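Local coordinates for putative alpha/beta hydrolase FOLD protein (Candidatus Nitrososphaera gargensis, PDB 5A62) that probably hydrolyses carboxylic esters as a carboxylesterase-type member of the alpha/beta hydrolase fold family, at residues A[11-16]-A[54-59]; A[26-31]-A[41-46]; A[50-55]-A[88-93]; A[212-217]-A[263-268]. All blocks are in the same frame, centred on the assembly; numbering follows the deposited sequence.

How the contacts relate
The four contacts sample one mixed beta sheet and the elements packed on it. Contact 1 pairs strands 12-18 and 52-56; contact 2, which falls between the two segments of contact 1 along the chain, lays helix 40-48 on strand 25-29, the neighbour of 52-56, the two centres about 13 Å apart. Contact 3 begins on the segment where contact 1 ends, sharing Ile-54 and Ala-55, and joins strand 52-56 to the loop before strand 93-98. Contact 4, last in the chain, sets helix 256-272 against strand 212-218, its centre about 24 Å from the centre of contact 1. Leu-46 of contact 2 touches Met-263 and Leu-266, so contacts 2 and 4 meet where helices 40-48 and 256-272 pack together against one sheet.

Contact 1 of 4, residues A[11-16]-A[54-59]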
# COMPACT_ATOMS: atom_id res chain seq x y z
N VAL A 11 -14.66 11.00 -0.14
CA VAL A 11 -14.87 10.18 -1.33
C VAL A 11 -16.26 10.35 -1.83
O VAL A 11 -17.21 10.14 -1.06
CB VAL A 11 -14.56 8.71 -1.04
CG1 VAL A 11 -14.79 7.83 -2.25
CG2 VAL A 11 -13.06 8.52 -0.59
N SER A 12 -16.42 10.66 -3.08
CA SER A 12 -17.75 10.73 -3.73
C SER A 12 -17.84 9.62 -4.77
O SER A 12 -17.30 9.72 -5.86
CB SER A 12 -17.92 12.05 -4.34
OG SER A 12 -19.20 12.19 -4.84
N THR A 13 -18.52 8.55 -4.39
CA THR A 13 -18.66 7.38 -5.22
C THR A 13 -19.72 7.58 -6.23
O THR A 13 -20.91 7.81 -5.89
CB THR A 13 -19.05 6.18 -4.35
OG1 THR A 13 -17.93 5.86 -3.47
CG2 THR A 13 -19.42 5.00 -5.17
N TYR A 14 -19.38 7.43 -7.48
CA TYR A 14 -20.36 7.36 -8.55
C TYR A 14 -20.94 6.00 -8.62
O TYR A 14 -20.20 4.98 -8.64
CB TYR A 14 -19.78 7.71 -9.91
CG TYR A 14 -20.78 7.66 -11.00
CD1 TYR A 14 -21.63 8.76 -11.23
CD2 TYR A 14 -20.95 6.54 -11.74
CE1 TYR A 14 -22.63 8.65 -12.22
CE2 TYR A 14 -21.91 6.45 -12.73
CZ TYR A 14 -22.73 7.52 -12.92
OH TYR A 14 -23.73 7.42 -13.88
N TYR A 15 -22.25 5.90 -8.66
CA TYR A 15 -22.96 4.66 -8.80
C TYR A 15 -24.15 4.74 -9.68
O TYR A 15 -24.60 5.84 -9.93
CB TYR A 15 -23.34 4.09 -7.42
CG TYR A 15 -24.49 4.84 -6.79
CD1 TYR A 15 -24.32 5.94 -6.02
CD2 TYR A 15 -25.77 4.32 -6.97
CE1 TYR A 15 -25.37 6.63 -5.45
CE2 TYR A 15 -26.85 5.03 -6.46
CZ TYR A 15 -26.64 6.15 -5.70
OH TYR A 15 -27.68 6.88 -5.09
N GLU A 16 -24.64 3.59 -10.11
CA GLU A 16 -25.96 3.46 -10.84
C GLU A 16 -26.70 2.35 -10.20
O GLU A 16 -26.18 1.35 -9.77
CB GLU A 16 -25.78 3.24 -12.30
CG GLU A 16 -25.07 4.37 -12.99
CD GLU A 16 -24.69 4.07 -14.43
OE1 GLU A 16 -24.91 2.96 -14.94
OE2 GLU A 16 -24.10 4.98 -15.08
N ILE A 54 -26.83 -2.93 -9.45
CA ILE A 54 -26.09 -1.83 -8.86
C ILE A 54 -24.65 -1.90 -9.33
O ILE A 54 -24.07 -2.99 -9.26
CB ILE A 54 -26.13 -1.90 -7.34
CG1 ILE A 54 -27.61 -1.74 -6.87
CG2 ILE A 54 -25.28 -0.77 -6.74
CD1 ILE A 54 -27.87 -2.38 -5.54
N ALA A 55 -24.13 -0.83 -9.86
CA ALA A 55 -22.71 -0.80 -10.26
C ALA A 55 -22.11 0.48 -9.74
O ALA A 55 -22.81 1.46 -9.57
CB ALA A 55 -22.59 -0.88 -11.74
N TYR A 56 -20.84 0.48 -9.41
CA TYR A 56 -20.18 1.64 -8.89
C TYR A 56 -18.76 1.74 -9.35
O TYR A 56 -18.21 0.78 -9.85
CB TYR A 56 -20.33 1.80 -7.37
CG TYR A 56 -19.43 0.88 -6.59
CD1 TYR A 56 -19.69 -0.48 -6.49
CD2 TYR A 56 -18.31 1.35 -5.95
CE1 TYR A 56 -18.87 -1.29 -5.74
CE2 TYR A 56 -17.51 0.56 -5.21
CZ TYR A 56 -17.77 -0.78 -5.16
OH TYR A 56 -16.98 -1.57 -4.39
N GLU A 57 -18.17 2.91 -9.24
CA GLU A 57 -16.81 3.15 -9.61
C GLU A 57 -15.97 3.29 -8.38
O GLU A 57 -16.23 4.06 -7.47
CB GLU A 57 -16.72 4.33 -10.58
CG GLU A 57 -17.34 3.94 -11.92
CD GLU A 57 -17.60 4.95 -12.98
OE1 GLU A 57 -17.52 6.15 -12.74
OE2 GLU A 57 -17.84 4.46 -14.10
N LEU A 58 -14.88 2.49 -8.36
CA LEU A 58 -13.87 2.54 -7.33
C LEU A 58 -13.17 3.86 -7.21
O LEU A 58 -13.11 4.62 -8.15
CB LEU A 58 -12.83 1.46 -7.59
CG LEU A 58 -13.34 0.03 -7.56
CD1 LEU A 58 -12.14 -0.90 -7.89
CD2 LEU A 58 -14.04 -0.37 -6.32
N ARG A 59 -12.55 4.12 -6.06
CA ARG A 59 -11.77 5.35 -5.83
C ARG A 59 -10.88 5.64 -6.99
O ARG A 59 -10.11 4.75 -7.48
CB ARG A 59 -10.90 5.27 -4.59
CG ARG A 59 -11.72 5.15 -3.33
CD ARG A 59 -10.87 5.32 -2.13
NE ARG A 59 -11.64 5.08 -0.91
CZ ARG A 59 -11.23 5.42 0.30
NH1 ARG A 59 -10.09 6.08 0.47
NH2 ARG A 59 -12.05 5.12 1.33
O HOH W 1 -16.10 3.99 -4.67
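In Tyr-15 and Tyr-56 alike, CG sits between the backbone N and the carbonyl carbon (chi1 75° and 77°), torsions that turn both rings off toward helix 74-87. The non-hydrogen-bonded pairing of antiparallel strands 12-18 and 52-56 sets Tyr-15 CB 3.8 Å from Tyr-56 CB. A hydrogen-bonded pair follows, with Glu-16 N to Ala-55 O at 2.9 Å and Ala-55 N to Glu-16 O at 3.0 Å. On the other side of the tyrosines, Glu-57 N donates to Tyr-14 O over 3.0 Å, almost straight at 160°. The Glu-57 side chain lies alongside Tyr-14, pointing the same way, with Glu-57 OE1 3.6 Å from Tyr-14 CD2; its carboxylate is bound by Ile-36 N and Arg-63, and the latter also makes a cation-pi contact with Tyr-14. Tyr-14 OH donates to the anti lone pair of Glu-16 OE2 at 2.7 Å. Where the strands diverge, a water bound to Thr-13 OG1 donates to Glu-57 O at 2.8 Å. Val-11 CG2 lies over the centre of one face of the Arg-59 guanidinium, 3.7 Å from Arg-59 CZ. Because Val-11 shields that face from water, the buried charge probably relies on the salt bridge of Arg-59 NE to Asp-80.

Contact 2 of 4, residues A[26-31]-A[41-46]; sequences LVLIHP and YEIQLL
Leu-46, from helix 40-48, reaches down to Leu-26 and Leu-28 of strand 25-29. Its CB bond points toward the strand; chi1 of -70° sets CG anti to the carbonyl carbon, and its two methyls end against the strand leucines. CB itself meets neither leucine closely; Leu-46 CG is the first atom to do so, 4.2 Å from Leu-26 CD1. At the tip the branches divide the work: Leu-46 CD1 lies 3.8 Å from Leu-26 CD1 and 4.1 Å from Leu-28 CD2, whereas Leu-46 CD2 touches Leu-26 CD1, also at 3.8 Å. The side chains of Leu-26 and Leu-46 are roughly perpendicular, and Leu-26 CD1 touches both Leu-46 methyls. This is the helix-on-strand layer of a beta-alpha-beta unit, strand 25-29, helix 40-48, strand 52-56, with the helix segment running antiparallel to its strand (172°) at an axis separation of 10.8 Å. Val-53 of the second strand touches Leu-46, Ile-43 and Leu-28. One turn earlier on the helix, Ile-43 offers CG1 to Leu-28 CD1 at 4.0 Å. Glu-42 contributes its CB to Leu-28 CD1, while its carboxylate turns off to Tyr-259 and Lys-254.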
# COMPACT_ATOMS: atom_id res chain seq x y z
N LEU A 26 -28.16 -7.37 -7.60
CA LEU A 26 -26.82 -7.81 -8.01
C LEU A 26 -25.94 -6.58 -8.02
O LEU A 26 -26.33 -5.51 -8.50
CB LEU A 26 -26.84 -8.37 -9.41
CG LEU A 26 -27.75 -9.60 -9.65
CD1 LEU A 26 -27.66 -10.09 -11.06
CD2 LEU A 26 -27.49 -10.74 -8.72
N VAL A 27 -24.73 -6.73 -7.47
CA VAL A 27 -23.76 -5.67 -7.39
C VAL A 27 -22.56 -6.01 -8.25
O VAL A 27 -22.01 -7.09 -8.03
CB VAL A 27 -23.31 -5.48 -5.92
CG1 VAL A 27 -22.29 -4.37 -5.80
CG2 VAL A 27 -24.52 -5.23 -5.01
N LEU A 28 -22.22 -5.14 -9.15
CA LEU A 28 -21.13 -5.34 -10.12
C LEU A 28 -19.95 -4.52 -9.69
O LEU A 28 -20.06 -3.31 -9.51
CB LEU A 28 -21.47 -5.00 -11.56
CG LEU A 28 -22.80 -5.58 -12.03
CD1 LEU A 28 -23.03 -5.20 -13.47
CD2 LEU A 28 -22.84 -7.05 -11.94
N ILE A 29 -18.77 -5.17 -9.58
CA ILE A 29 -17.53 -4.48 -9.15
C ILE A 29 -16.45 -4.70 -10.17
O ILE A 29 -16.02 -5.83 -10.41
CB ILE A 29 -17.10 -4.93 -7.77
CG1 ILE A 29 -18.28 -5.00 -6.77
CG2 ILE A 29 -16.04 -4.01 -7.25
CD1 ILE A 29 -17.87 -5.26 -5.35
N HIS A 30 -16.03 -3.62 -10.80
CA HIS A 30 -15.06 -3.60 -11.89
C HIS A 30 -13.62 -3.82 -11.41
O HIS A 30 -13.32 -3.76 -10.22
CB HIS A 30 -15.18 -2.28 -12.67
CG HIS A 30 -14.75 -1.07 -11.90
ND1 HIS A 30 -13.43 -0.77 -11.72
CD2 HIS A 30 -15.44 -0.03 -11.33
CE1 HIS A 30 -13.33 0.38 -11.06
NE2 HIS A 30 -14.53 0.83 -10.79
N PRO A 31 -12.69 -4.09 -12.35
CA PRO A 31 -11.29 -4.33 -12.03
C PRO A 31 -10.51 -3.04 -11.95
O PRO A 31 -10.99 -1.97 -12.24
CB PRO A 31 -10.80 -5.11 -13.24
CG PRO A 31 -11.57 -4.61 -14.33
CD PRO A 31 -12.95 -4.40 -13.76
N TYR A 41 -22.97 -4.40 -21.36
CA TYR A 41 -23.67 -5.57 -21.77
C TYR A 41 -24.32 -6.28 -20.60
O TYR A 41 -25.47 -6.70 -20.65
CB TYR A 41 -22.77 -6.55 -22.50
CG TYR A 41 -23.42 -7.86 -22.89
CD1 TYR A 41 -24.35 -7.90 -23.90
CD2 TYR A 41 -23.15 -9.02 -22.18
CE1 TYR A 41 -24.99 -9.09 -24.23
CE2 TYR A 41 -23.77 -10.20 -22.51
CZ TYR A 41 -24.66 -10.23 -23.57
OH TYR A 41 -25.29 -11.44 -23.86
N GLU A 42 -23.56 -6.45 -19.55
CA GLU A 42 -24.04 -7.18 -18.41
C GLU A 42 -25.22 -6.48 -17.74
O GLU A 42 -26.12 -7.16 -17.26
CB GLU A 42 -22.91 -7.35 -17.34
CG GLU A 42 -21.83 -8.29 -17.76
CD GLU A 42 -20.83 -7.73 -18.70
OE1 GLU A 42 -20.83 -6.55 -19.10
OE2 GLU A 42 -19.91 -8.53 -19.06
N ILE A 43 -25.21 -5.15 -17.64
CA ILE A 43 -26.33 -4.44 -17.03
C ILE A 43 -27.59 -4.74 -17.85
O ILE A 43 -28.61 -5.13 -17.24
CB ILE A 43 -26.03 -2.95 -16.94
CG1 ILE A 43 -24.93 -2.70 -15.89
CG2 ILE A 43 -27.30 -2.18 -16.62
CD1 ILE A 43 -24.30 -1.33 -15.91
N GLN A 44 -27.49 -4.64 -19.16
CA GLN A 44 -28.66 -4.93 -20.01
C GLN A 44 -29.09 -6.36 -19.88
O GLN A 44 -30.29 -6.62 -19.73
CB GLN A 44 -28.37 -4.57 -21.48
CG GLN A 44 -28.22 -3.06 -21.67
CD GLN A 44 -29.27 -2.21 -20.94
OE1 GLN A 44 -28.95 -1.26 -20.21
NE2 GLN A 44 -30.55 -2.58 -21.10
N LEU A 45 -28.18 -7.31 -19.88
CA LEU A 45 -28.55 -8.72 -19.78
C LEU A 45 -29.23 -9.01 -18.45
O LEU A 45 -30.23 -9.72 -18.38
CB LEU A 45 -27.30 -9.59 -19.98
CG LEU A 45 -27.43 -11.05 -19.61
CD1 LEU A 45 -28.28 -11.75 -20.64
CD2 LEU A 45 -26.05 -11.68 -19.51
N LEU A 46 -28.73 -8.43 -17.36
CA LEU A 46 -29.20 -8.77 -16.06
C LEU A 46 -30.52 -8.10 -15.81
O LEU A 46 -31.37 -8.67 -15.13
CB LEU A 46 -28.12 -8.39 -15.00
CG LEU A 46 -26.90 -9.31 -15.11
CD1 LEU A 46 -25.83 -8.78 -14.15
CD2 LEU A 46 -27.17 -10.76 -14.80

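Contact 3 of 4, residues A[50-55]-A[88-93]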
# COMPACT_ATOMS: atom_id res chain seq x y z
N GLY A 50 -34.57 -9.77 -15.06
CA GLY A 50 -35.35 -9.40 -13.89
C GLY A 50 -34.64 -8.98 -12.60
O GLY A 50 -35.27 -8.76 -11.60
N PHE A 51 -33.33 -8.80 -12.64
CA PHE A 51 -32.60 -8.31 -11.49
C PHE A 51 -32.53 -6.79 -11.38
O PHE A 51 -32.72 -6.09 -12.37
CB PHE A 51 -31.17 -8.82 -11.69
CG PHE A 51 -31.06 -10.27 -11.56
CD1 PHE A 51 -31.11 -10.85 -10.32
CD2 PHE A 51 -30.87 -11.09 -12.68
CE1 PHE A 51 -30.98 -12.23 -10.16
CE2 PHE A 51 -30.76 -12.48 -12.51
CZ PHE A 51 -30.85 -13.04 -11.27
N ARG A 52 -32.29 -6.34 -10.15
CA ARG A 52 -31.91 -4.97 -9.88
C ARG A 52 -30.36 -5.01 -9.96
O ARG A 52 -29.78 -5.97 -9.51
CB ARG A 52 -32.34 -4.54 -8.52
CG ARG A 52 -31.88 -3.20 -8.08
CD ARG A 52 -32.28 -2.97 -6.67
NE ARG A 52 -31.91 -1.69 -6.13
CZ ARG A 52 -32.18 -1.31 -4.89
NH1 ARG A 52 -32.73 -2.13 -4.01
NH2 ARG A 52 -31.83 -0.09 -4.53
N VAL A 53 -29.80 -4.07 -10.65
CA VAL A 53 -28.33 -4.05 -10.94
C VAL A 53 -27.72 -2.78 -10.41
O VAL A 53 -28.03 -1.67 -10.88
CB VAL A 53 -28.03 -4.19 -12.40
CG1 VAL A 53 -26.52 -4.38 -12.60
CG2 VAL A 53 -28.80 -5.40 -12.94
N ILE A 54 -26.83 -2.93 -9.45
CA ILE A 54 -26.09 -1.83 -8.86
C ILE A 54 -24.65 -1.90 -9.33
O ILE A 54 -24.07 -2.99 -9.26
CB ILE A 54 -26.13 -1.90 -7.34
CG1 ILE A 54 -27.61 -1.74 -6.87
CG2 ILE A 54 -25.28 -0.77 -6.74
CD1 ILE A 54 -27.87 -2.38 -5.54
N ALA A 55 -24.13 -0.83 -9.86
CA ALA A 55 -22.71 -0.80 -10.26
C ALA A 55 -22.11 0.48 -9.74
O ALA A 55 -22.81 1.46 -9.57
CB ALA A 55 -22.59 -0.88 -11.74
N LEU A 88 -28.33 2.35 -0.20
CA LEU A 88 -29.33 1.86 -1.11
C LEU A 88 -30.29 0.91 -0.41
O LEU A 88 -31.19 0.38 -1.05
CB LEU A 88 -28.68 1.25 -2.33
CG LEU A 88 -27.89 2.26 -3.12
CD1 LEU A 88 -27.22 1.52 -4.27
CD2 LEU A 88 -28.71 3.44 -3.63
N ASN A 89 -30.09 0.69 0.88
CA ASN A 89 -30.92 -0.19 1.68
C ASN A 89 -31.00 -1.57 1.11
O ASN A 89 -32.08 -2.19 1.02
CB ASN A 89 -32.32 0.43 1.80
CG ASN A 89 -32.28 1.83 2.43
OD1 ASN A 89 -32.61 2.81 1.80
ND2 ASN A 89 -31.85 1.90 3.66
N ILE A 90 -29.83 -2.07 0.72
CA ILE A 90 -29.69 -3.47 0.24
C ILE A 90 -29.41 -4.38 1.45
O ILE A 90 -28.31 -4.32 2.03
CB ILE A 90 -28.47 -3.52 -0.74
CG1 ILE A 90 -28.61 -2.53 -1.86
CG2 ILE A 90 -28.23 -4.91 -1.34
CD1 ILE A 90 -29.90 -2.65 -2.59
N GLY A 91 -30.35 -5.26 1.79
CA GLY A 91 -30.16 -6.27 2.87
C GLY A 91 -29.42 -7.56 2.49
O GLY A 91 -28.59 -8.04 3.28
N LYS A 92 -29.78 -8.15 1.34
CA LYS A 92 -29.16 -9.44 0.87
C LYS A 92 -29.02 -9.39 -0.63
O LYS A 92 -29.97 -9.11 -1.34
CB LYS A 92 -29.97 -10.70 1.23
CG LYS A 92 -29.71 -11.19 2.66
CD LYS A 92 -29.87 -12.69 2.88
CE LYS A 92 -28.51 -13.37 3.05
NZ LYS A 92 -28.54 -14.86 2.88
N CYS A 93 -27.83 -9.71 -1.13
CA CYS A 93 -27.52 -9.48 -2.53
C CYS A 93 -26.54 -10.55 -3.00
O CYS A 93 -26.02 -11.34 -2.17
CB CYS A 93 -26.91 -8.11 -2.76
SG CYS A 93 -25.27 -7.86 -1.99
O HOH W 2 -33.59 -1.44 -1.42
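Ile-90 CD1 is wedged between two residues of strand 52-56, over one face of the Arg-52 guanidinium and against the tip of Ile-54. Offset toward the rim of the guanidinium, Ile-90 CD1 stands 3.2 Å from Arg-52 NH1, a tight approach for a methyl group. Ile-54 CD1 meets Ile-90 CD1 tip to tip at 3.6 Å, and Ile-54 CG2 lies 3.9 Å from Leu-88 CD1. The guanidinium arrives from the strand on a fully extended chain, with CG anti to the backbone N (chi1 174°). In the guanidinium plane, Arg-52 NH1 donates to a water at 2.8 Å, which in turn donates to Asn-89 O at 3.0 Å. NH2 forms a salt bridge with Asp-17, so the charge has an anionic partner on the neighbouring strand 12-18; Leu-88 also touches Tyr-15 and Asp-17. Further out, Asn-89, with positive phi, turns the chain as helix 74-87 ends, and the CB bonds of Leu-88 and Ile-90 on either side of it point toward the strand. Gly-50 plays the same part after helix 40-48, just ahead of Arg-52. Both turns are Schellman motifs, the C-terminal helix caps that here pass the chain from helix to strand in an alternating alpha/beta fold.

Contact 4 of 4, residues A[212-217]-A[263-268]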
# COMPACT_ATOMS: atom_id res chain seq x y z
N LYS A 212 -22.52 -18.64 -0.72
CA LYS A 212 -22.23 -19.44 -1.93
C LYS A 212 -21.08 -18.75 -2.67
O LYS A 212 -21.21 -17.58 -2.93
CB LYS A 212 -23.41 -19.55 -2.84
CG LYS A 212 -24.54 -20.43 -2.31
CD LYS A 212 -25.59 -20.49 -3.42
CE LYS A 212 -26.85 -21.30 -3.13
NZ LYS A 212 -26.61 -22.47 -2.25
N VAL A 213 -20.03 -19.47 -2.99
CA VAL A 213 -18.86 -18.94 -3.63
C VAL A 213 -18.78 -19.54 -5.02
O VAL A 213 -18.76 -20.75 -5.17
CB VAL A 213 -17.58 -19.22 -2.87
CG1 VAL A 213 -16.42 -18.54 -3.57
CG2 VAL A 213 -17.67 -18.71 -1.42
N PHE A 214 -18.72 -18.71 -6.01
CA PHE A 214 -18.56 -19.09 -7.37
C PHE A 214 -17.36 -18.36 -7.96
O PHE A 214 -17.06 -17.24 -7.59
CB PHE A 214 -19.77 -18.74 -8.21
CG PHE A 214 -21.07 -19.33 -7.75
CD1 PHE A 214 -21.91 -18.66 -6.87
CD2 PHE A 214 -21.51 -20.52 -8.29
CE1 PHE A 214 -23.13 -19.22 -6.51
CE2 PHE A 214 -22.72 -21.07 -7.92
CZ PHE A 214 -23.53 -20.44 -7.04
N ALA A 215 -16.68 -18.96 -8.90
CA ALA A 215 -15.57 -18.34 -9.60
C ALA A 215 -15.58 -18.75 -11.07
O ALA A 215 -15.86 -19.91 -11.43
CB ALA A 215 -14.25 -18.67 -9.00
N ILE A 216 -15.33 -17.80 -11.92
CA ILE A 216 -15.09 -17.97 -13.37
C ILE A 216 -13.70 -17.46 -13.67
O ILE A 216 -13.43 -16.29 -13.37
CB ILE A 216 -16.12 -17.21 -14.19
CG1 ILE A 216 -17.55 -17.58 -13.74
CG2 ILE A 216 -15.90 -17.49 -15.68
CD1 ILE A 216 -18.69 -16.82 -14.39
N VAL A 217 -12.80 -18.30 -14.20
CA VAL A 217 -11.43 -17.92 -14.42
C VAL A 217 -11.03 -18.26 -15.84
O VAL A 217 -11.40 -19.34 -16.32
CB VAL A 217 -10.50 -18.56 -13.39
CG1 VAL A 217 -10.46 -20.05 -13.44
CG2 VAL A 217 -9.08 -18.05 -13.52
N MET A 263 -25.34 -17.10 -15.86
CA MET A 263 -26.78 -17.20 -15.63
C MET A 263 -27.16 -18.52 -14.93
O MET A 263 -28.07 -18.57 -14.10
CB MET A 263 -27.57 -16.97 -16.93
CG MET A 263 -27.28 -15.64 -17.59
SD MET A 263 -27.29 -14.17 -16.51
CE MET A 263 -28.98 -14.26 -15.96
N GLY A 264 -26.39 -19.56 -15.19
CA GLY A 264 -26.49 -20.77 -14.46
C GLY A 264 -26.29 -20.62 -12.96
O GLY A 264 -27.04 -21.11 -12.12
N PHE A 265 -25.21 -19.92 -12.62
CA PHE A 265 -24.97 -19.67 -11.21
C PHE A 265 -26.10 -18.85 -10.58
O PHE A 265 -26.51 -19.09 -9.46
CB PHE A 265 -23.66 -18.84 -11.08
CG PHE A 265 -22.37 -19.55 -11.40
CD1 PHE A 265 -22.27 -20.95 -11.56
CD2 PHE A 265 -21.20 -18.82 -11.52
CE1 PHE A 265 -21.05 -21.51 -11.83
CE2 PHE A 265 -19.99 -19.39 -11.74
CZ PHE A 265 -19.92 -20.73 -11.88
N LEU A 266 -26.57 -17.81 -11.27
CA LEU A 266 -27.59 -16.96 -10.73
C LEU A 266 -28.91 -17.75 -10.57
O LEU A 266 -29.65 -17.45 -9.66
CB LEU A 266 -27.81 -15.73 -11.62
CG LEU A 266 -26.61 -14.75 -11.57
CD1 LEU A 266 -26.80 -13.65 -12.55
CD2 LEU A 266 -26.49 -14.17 -10.19
N ALA A 267 -29.13 -18.74 -11.42
CA ALA A 267 -30.30 -19.58 -11.24
C ALA A 267 -30.23 -20.39 -9.98
O ALA A 267 -31.25 -20.52 -9.30
CB ALA A 267 -30.45 -20.51 -12.41
N ILE A 268 -29.05 -20.89 -9.64
CA ILE A 268 -28.85 -21.59 -8.37
C ILE A 268 -29.10 -20.67 -7.22
O ILE A 268 -29.75 -21.03 -6.27
CB ILE A 268 -27.44 -22.18 -8.27
CG1 ILE A 268 -27.26 -23.24 -9.37
CG2 ILE A 268 -27.09 -22.66 -6.86
CD1 ILE A 268 -25.83 -23.65 -9.58
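Phe-214 CD2 stands over the centre of the Phe-265 ring, and Phe-265 CB covers one face of the Phe-214 ring, offset toward its rim. Ile-268 CG2 lies at the edge of the Phe-214 ring, while Ala-215 O sits near the plane of the Phe-265 ring at its edge. The setting is the alpha/beta hydrolase fold, where helix 256-272, the last of the chain, packs on the central sheet; its segment runs antiparallel to strand 212-218 (177°), with axes 10.3 Å apart. The two ring centroids are 4.4 Å apart and the planes differ by 31°, an oblique pairing. The two side chains pass antiparallel, and each CB lies over the other's ring in a CH-pi contact: Phe-214 CB is 4.0 Å from the Phe-265 centroid, and Phe-265 CB is 4.1 Å from the Phe-214 centroid. Phe-214 CD2 comes within 3.4 Å of both Phe-265 CG and Phe-265 CD1. Further along the strand, Ile-216 crosses the Phe-265 ring obliquely, with Ile-216 CG1 3.6 Å from Phe-265 CE2. Neighbouring strands complete the surroundings: Phe-265 also touches Arg-241 of strand 239-243, and Phe-214 touches Ile-120 of strand 116-122. Toward the C-terminal end of the helix segment the contact becomes more exposed. There the Lys-212 chain runs extended until chi4 (-33°) bends it; NZ forms a salt bridge with Asp-272, and Lys-212 CE lies 4.0 Å from Ile-268 CG2.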